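Leucine aminopeptidase (Legionella pneumophila, PDB 5GNE) is a zinc aminopeptidase of the M28 family that probably removes amino acids, leucine among them, from the N-terminal ends of peptides. Local coordinates at residues A[95-106]-A[366-375]. Numbering follows the deposited sequence.
Sequences PINHEAQVHSLF and LAFIVELGLN
Glu371 meets the backbone of Asn97 and His98 with both carboxylate oxygens, a worked example of how a buried acid can hold the chain that leads into a helix. Its CB lies near the carbonyl of Pro95, 4.1 Å from Pro95 O. CG then passes across the tip of Val102, 4.2 Å from CG2, and a bend at the next torsion (chi2 -73°) carries the carboxylate back to the chain just ahead of helix 99-106. There CD lies against His98 CB, and the two oxygens divide the work. OE1 accepts from Asn97 N at 3.0 Å; the bond is nearly straight (164°), but the donor stands above the carboxylate plane. OE2 offers its syn lone pair to His98 N, through a more bent bond, and shares a further hydrogen bond with the hydroxyl of Tyr301 in helix 288-302. With three bonds on its two oxygens, the carboxylate is fixed in rotation, and its charge is probably eased by them.

His98 is the N-cap residue of helix 99-106, which packs on the C-terminal helix of the chain, 355-373, in the M28 peptidase fold, away from the two zinc ions. Segments 99-106 and 366-373 run roughly antiparallel, with 147° between their N-to-C directions and 9.4 Å between their axes at closest approach. Apolar side chains fill the seam. Val370 splits its branches, CG1 reaching Val102 CG2 at 3.6 Å while CG2 abuts Leu105 CD1 at 3.5 Å. One turn earlier in helix 355-373, the methyl of Ala367 faces Val102 CG1, and Phe106 brings the edge of its ring to Leu366 CB. At this end of the seam, Val218 of helix 202-221 touches both Leu105 and Leu366.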
ATOM      1  N   PRO A  95      11.198  21.183  -2.134  1.00 44.12           N
ATOM      2  CA  PRO A  95      11.401  22.159  -1.065  1.00 46.41           C
ATOM      3  C   PRO A  95      11.005  21.591   0.285  1.00 50.33           C
ATOM      4  O   PRO A  95      10.066  20.786   0.320  1.00 56.81           O
ATOM      5  CB  PRO A  95      10.457  23.307  -1.429  1.00 46.10           C
ATOM      6  CG  PRO A  95      10.072  23.085  -2.833  1.00 50.32           C
ATOM      7  CD  PRO A  95      10.216  21.634  -3.129  1.00 46.36           C
ATOM      8  N   ILE A  96      11.758  21.915   1.335  1.00 45.63           N
ATOM      9  CA  ILE A  96      11.345  21.665   2.721  1.00 50.40           C
ATOM     10  C   ILE A  96      11.377  22.990   3.547  1.00 57.51           C
ATOM     11  O   ILE A  96      12.430  23.419   3.991  1.00 60.20           O
ATOM     12  CB  ILE A  96      12.239  20.594   3.343  1.00 46.92           C
ATOM     13  CG1 ILE A  96      12.090  19.283   2.568  1.00 50.71           C
ATOM     14  CG2 ILE A  96      11.859  20.345   4.775  1.00 53.03           C
ATOM     15  CD1 ILE A  96      13.024  18.182   3.039  1.00 47.26           C
ATOM     16  N   ASN A  97      10.234  23.643   3.735  1.00 59.79           N
ATOM     17  CA  ASN A  97      10.219  25.055   4.150  1.00 60.74           C
ATOM     18  C   ASN A  97       9.076  25.435   5.104  1.00 54.62           C
ATOM     19  O   ASN A  97       8.685  26.605   5.210  1.00 55.94           O
ATOM     20  CB  ASN A  97      10.177  25.907   2.871  1.00 57.81           C
ATOM     21  CG  ASN A  97       9.102  25.440   1.918  1.00 54.60           C
ATOM     22  OD1 ASN A  97       8.383  24.463   2.191  1.00 67.71           O
ATOM     23  ND2 ASN A  97       9.041  26.064   0.764  1.00 53.04           N
ATOM     24  N   HIS A  98       8.510  24.409   5.708  1.00 57.11           N
ATOM     25  CA  HIS A  98       7.305  24.438   6.511  1.00 55.52           C
ATOM     26  C   HIS A  98       7.480  23.878   7.919  1.00 56.44           C
ATOM     27  O   HIS A  98       6.564  23.223   8.455  1.00 57.97           O
ATOM     28  CB  HIS A  98       6.306  23.650   5.649  1.00 63.38           C
ATOM     29  CG  HIS A  98       5.952  24.381   4.399  1.00 68.97           C
ATOM     30  ND1 HIS A  98       4.811  24.145   3.686  1.00 85.56           N
ATOM     31  CD2 HIS A  98       6.367  25.609   3.991  1.00 66.89           C
ATOM     32  CE1 HIS A  98       4.706  25.020   2.712  1.00 59.78           C
ATOM     33  NE2 HIS A  98       5.593  25.980   2.939  1.00 62.22           N
ATOM     34  N   GLU A  99       8.592  24.207   8.568  1.00 51.62           N
ATOM     35  CA  GLU A  99       8.942  23.588   9.841  1.00 51.31           C
ATOM     36  C   GLU A  99       7.900  23.862  10.928  1.00 61.71           C
ATOM     37  O   GLU A  99       7.555  22.965  11.701  1.00 63.18           O
ATOM     38  CB  GLU A  99      10.320  24.062  10.327  1.00 65.02           C
ATOM     39  CG  GLU A  99      10.614  23.618  11.776  1.00103.90           C
ATOM     40  CD  GLU A  99      12.091  23.690  12.171  1.00114.97           C
ATOM     41  OE1 GLU A  99      12.968  23.764  11.273  1.00121.83           O
ATOM     42  OE2 GLU A  99      12.369  23.591  13.388  1.00111.13           O
ATOM     43  N   ALA A 100       7.364  25.080  10.982  1.00 52.75           N
ATOM     44  CA  ALA A 100       6.386  25.395  12.028  1.00 44.31           C
ATOM     45  C   ALA A 100       5.162  24.524  11.880  1.00 50.21           C
ATOM     46  O   ALA A 100       4.675  23.959  12.862  1.00 50.34           O
ATOM     47  CB  ALA A 100       6.007  26.833  11.982  1.00 40.88           C
ATOM     48  N   GLN A 101       4.664  24.406  10.653  1.00 52.88           N
ATOM     49  CA  GLN A 101       3.470  23.607  10.433  1.00 50.68           C
ATOM     50  C   GLN A 101       3.709  22.129  10.725  1.00 48.95           C
ATOM     51  O   GLN A 101       2.885  21.478  11.371  1.00 55.98           O
ATOM     52  CB  GLN A 101       2.942  23.794   9.008  1.00 53.14           C
ATOM     53  CG  GLN A 101       2.410  25.208   8.707  1.00 60.62           C
ATOM     54  CD  GLN A 101       3.458  26.193   8.233  1.00 66.24           C
ATOM     55  OE1 GLN A 101       4.656  26.059   8.505  1.00 66.58           O
ATOM     56  NE2 GLN A 101       2.999  27.214   7.530  1.00 70.36           N
ATOM     57  N   VAL A 102       4.856  21.613  10.298  1.00 46.01           N
ATOM     58  CA  VAL A 102       5.193  20.218  10.526  1.00 42.20           C
ATOM     59  C   VAL A 102       5.218  19.928  12.036  1.00 55.85           C
ATOM     60  O   VAL A 102       4.661  18.929  12.497  1.00 60.07           O
ATOM     61  CB  VAL A 102       6.549  19.870   9.853  1.00 55.75           C
ATOM     62  CG1 VAL A 102       7.055  18.496  10.289  1.00 34.69           C
ATOM     63  CG2 VAL A 102       6.416  19.948   8.309  1.00 43.42           C
ATOM     64  N   HIS A 103       5.852  20.796  12.817  1.00 57.04           N
ATOM     65  CA  HIS A 103       5.874  20.577  14.258  1.00 61.19           C
ATOM     66  C   HIS A 103       4.501  20.703  14.904  1.00 54.06           C
ATOM     67  O   HIS A 103       4.188  19.924  15.789  1.00 51.58           O
ATOM     68  CB  HIS A 103       6.898  21.490  14.935  1.00 70.34           C
ATOM     69  CG  HIS A 103       8.312  21.028  14.740  1.00 97.01           C
ATOM     70  ND1 HIS A 103       9.027  21.263  13.584  1.00102.22           N
ATOM     71  CD2 HIS A 103       9.121  20.285  15.534  1.00108.61           C
ATOM     72  CE1 HIS A 103      10.226  20.716  13.689  1.00103.43           C
ATOM     73  NE2 HIS A 103      10.307  20.115  14.862  1.00110.73           N
ATOM     74  N   SER A 104       3.672  21.637  14.450  1.00 51.17           N
ATOM     75  CA  SER A 104       2.299  21.729  14.963  1.00 48.88           C
ATOM     76  C   SER A 104       1.598  20.408  14.778  1.00 56.33           C
ATOM     77  O   SER A 104       0.906  19.949  15.680  1.00 62.87           O
ATOM     78  CB  SER A 104       1.499  22.842  14.296  1.00 59.44           C
ATOM     79  OG  SER A 104       2.066  24.096  14.593  1.00 79.59           O
ATOM     80  N   LEU A 105       1.772  19.792  13.610  1.00 48.55           N
ATOM     81  CA  LEU A 105       1.079  18.531  13.352  1.00 44.92           C
ATOM     82  C   LEU A 105       1.645  17.404  14.197  1.00 43.19           C
ATOM     83  O   LEU A 105       0.872  16.564  14.674  1.00 48.29           O
ATOM     84  CB  LEU A 105       1.106  18.167  11.864  1.00 37.38           C
ATOM     85  CG  LEU A 105       0.362  19.200  11.005  1.00 45.33           C
ATOM     86  CD1 LEU A 105      -0.092  18.554   9.741  1.00 43.87           C
ATOM     87  CD2 LEU A 105      -0.871  19.743  11.726  1.00 44.52           C
ATOM     88  N   PHE A 106       2.970  17.351  14.361  1.00 41.89           N
ATOM     89  CA  PHE A 106       3.593  16.336  15.246  1.00 43.63           C
ATOM     90  C   PHE A 106       2.967  16.361  16.640  1.00 47.38           C
ATOM     91  O   PHE A 106       2.569  15.333  17.165  1.00 51.76           O
ATOM     92  CB  PHE A 106       5.109  16.532  15.374  1.00 39.74           C
ATOM     93  CG  PHE A 106       5.886  16.097  14.155  1.00 47.55           C
ATOM     94  CD1 PHE A 106       5.222  15.821  12.949  1.00 34.81           C
ATOM     95  CD2 PHE A 106       7.274  15.933  14.215  1.00 40.33           C
ATOM     96  CE1 PHE A 106       5.923  15.418  11.819  1.00 41.13           C
ATOM     97  CE2 PHE A 106       8.002  15.521  13.088  1.00 43.71           C
ATOM     98  CZ  PHE A 106       7.321  15.256  11.880  1.00 51.04           C
ATOM     99  N   LEU A 366       3.137  12.790   7.957  1.00 37.74           N
ATOM    100  CA  LEU A 366       2.621  14.148   8.125  1.00 31.33           C
ATOM    101  C   LEU A 366       3.578  15.196   7.550  1.00 36.00           C
ATOM    102  O   LEU A 366       3.134  16.158   6.938  1.00 47.22           O
ATOM    103  CB  LEU A 366       2.325  14.414   9.594  1.00 31.92           C
ATOM    104  CG  LEU A 366       1.062  13.697  10.098  1.00 36.40           C
ATOM    105  CD1 LEU A 366       0.869  13.773  11.614  1.00 35.62           C
ATOM    106  CD2 LEU A 366      -0.163  14.237   9.409  1.00 32.99           C
ATOM    107  N   ALA A 367       4.886  15.024   7.741  1.00 41.09           N
ATOM    108  CA  ALA A 367       5.875  15.898   7.090  1.00 36.49           C
ATOM    109  C   ALA A 367       5.729  15.824   5.552  1.00 42.31           C
ATOM    110  O   ALA A 367       5.753  16.844   4.830  1.00 34.92           O
ATOM    111  CB  ALA A 367       7.268  15.522   7.514  1.00 34.33           C
ATOM    112  N   PHE A 368       5.583  14.596   5.065  1.00 36.89           N
ATOM    113  CA  PHE A 368       5.300  14.341   3.662  1.00 36.90           C
ATOM    114  C   PHE A 368       4.093  15.150   3.187  1.00 43.05           C
ATOM    115  O   PHE A 368       4.172  15.901   2.222  1.00 47.19           O
ATOM    116  CB  PHE A 368       5.084  12.845   3.483  1.00 41.25           C
ATOM    117  CG  PHE A 368       5.013  12.390   2.061  1.00 43.84           C
ATOM    118  CD1 PHE A 368       6.166  12.207   1.310  1.00 44.99           C
ATOM    119  CD2 PHE A 368       3.785  12.050   1.502  1.00 33.65           C
ATOM    120  CE1 PHE A 368       6.082  11.742  -0.008  1.00 43.81           C
ATOM    121  CE2 PHE A 368       3.694  11.593   0.204  1.00 37.33           C
ATOM    122  CZ  PHE A 368       4.845  11.431  -0.553  1.00 43.77           C
ATOM    123  N   ILE A 369       2.984  15.013   3.903  1.00 44.43           N
ATOM    124  CA  ILE A 369       1.765  15.726   3.568  1.00 38.08           C
ATOM    125  C   ILE A 369       1.926  17.251   3.656  1.00 39.30           C
ATOM    126  O   ILE A 369       1.444  17.980   2.802  1.00 39.92           O
ATOM    127  CB  ILE A 369       0.616  15.280   4.467  1.00 42.77           C
ATOM    128  CG1 ILE A 369       0.149  13.878   4.081  1.00 37.13           C
ATOM    129  CG2 ILE A 369      -0.566  16.206   4.331  1.00 44.65           C
ATOM    130  CD1 ILE A 369      -0.920  13.384   4.999  1.00 36.88           C
ATOM    131  N   VAL A 370       2.624  17.750   4.668  1.00 38.27           N
ATOM    132  CA  VAL A 370       2.758  19.201   4.801  1.00 36.64           C
ATOM    133  C   VAL A 370       3.680  19.760   3.727  1.00 44.64           C
ATOM    134  O   VAL A 370       3.351  20.740   3.054  1.00 53.05           O
ATOM    135  CB  VAL A 370       3.288  19.613   6.200  1.00 41.65           C
ATOM    136  CG1 VAL A 370       3.669  21.083   6.223  1.00 42.48           C
ATOM    137  CG2 VAL A 370       2.239  19.339   7.258  1.00 33.33           C
ATOM    138  N   GLU A 371       4.858  19.179   3.569  1.00 44.10           N
ATOM    139  CA  GLU A 371       5.799  19.796   2.660  1.00 49.98           C
ATOM    140  C   GLU A 371       5.377  19.669   1.188  1.00 53.91           C
ATOM    141  O   GLU A 371       5.674  20.563   0.384  1.00 49.42           O
ATOM    142  CB  GLU A 371       7.195  19.258   2.897  1.00 37.93           C
ATOM    143  CG  GLU A 371       7.671  19.555   4.324  1.00 41.68           C
ATOM    144  CD  GLU A 371       8.028  21.017   4.549  1.00 48.27           C
ATOM    145  OE1 GLU A 371       7.888  21.824   3.616  1.00 49.13           O
ATOM    146  OE2 GLU A 371       8.480  21.371   5.656  1.00 49.14           O
ATOM    147  N   LEU A 372       4.673  18.597   0.834  1.00 41.67           N
ATOM    148  CA  LEU A 372       4.070  18.529  -0.501  1.00 39.20           C
ATOM    149  C   LEU A 372       2.753  19.327  -0.572  1.00 46.39           C
ATOM    150  O   LEU A 372       2.470  19.999  -1.576  1.00 40.28           O
ATOM    151  CB  LEU A 372       3.832  17.077  -0.896  1.00 31.97           C
ATOM    152  CG  LEU A 372       5.075  16.267  -1.269  1.00 44.66           C
ATOM    153  CD1 LEU A 372       4.714  14.830  -1.530  1.00 37.50           C
ATOM    154  CD2 LEU A 372       5.682  16.853  -2.520  1.00 41.54           C
ATOM    155  N   GLY A 373       1.958  19.245   0.497  1.00 41.96           N
ATOM    156  CA  GLY A 373       0.630  19.836   0.567  1.00 39.30           C
ATOM    157  C   GLY A 373       0.606  21.353   0.504  1.00 50.94           C
ATOM    158  O   GLY A 373      -0.368  21.954   0.065  1.00 50.97           O
ATOM    159  N   LEU A 374       1.694  21.966   0.957  1.00 53.64           N
ATOM    160  CA  LEU A 374       1.846  23.407   0.909  1.00 51.44           C
ATOM    161  C   LEU A 374       3.077  23.879   0.056  1.00 55.99           C
ATOM    162  O   LEU A 374       3.402  25.059   0.027  1.00 60.17           O
ATOM    163  CB  LEU A 374       1.980  23.905   2.351  1.00 38.07           C
ATOM    164  CG  LEU A 374       1.098  23.473   3.513  1.00 48.40           C
ATOM    165  CD1 LEU A 374       1.682  23.965   4.843  1.00 43.99           C
ATOM    166  CD2 LEU A 374      -0.289  24.079   3.317  1.00 41.14           C
ATOM    167  N   ASN A 375       3.702  22.964  -0.684  1.00 64.71           N
ATOM    168  CA  ASN A 375       4.831  23.252  -1.611  1.00 63.64           C
ATOM    169  C   ASN A 375       5.972  24.127  -1.062  1.00 58.17           C
ATOM    170  O   ASN A 375       6.859  23.637  -0.351  1.00 53.66           O
ATOM    171  CB  ASN A 375       4.315  23.899  -2.883  1.00 71.48           C
ATOM    172  CG  ASN A 375       3.166  23.152  -3.484  1.00 75.03           C
ATOM    173  OD1 ASN A 375       2.168  22.854  -2.820  1.00 68.30           O
ATOM    174  ND2 ASN A 375       3.293  22.849  -4.762  1.00 84.18           N
TER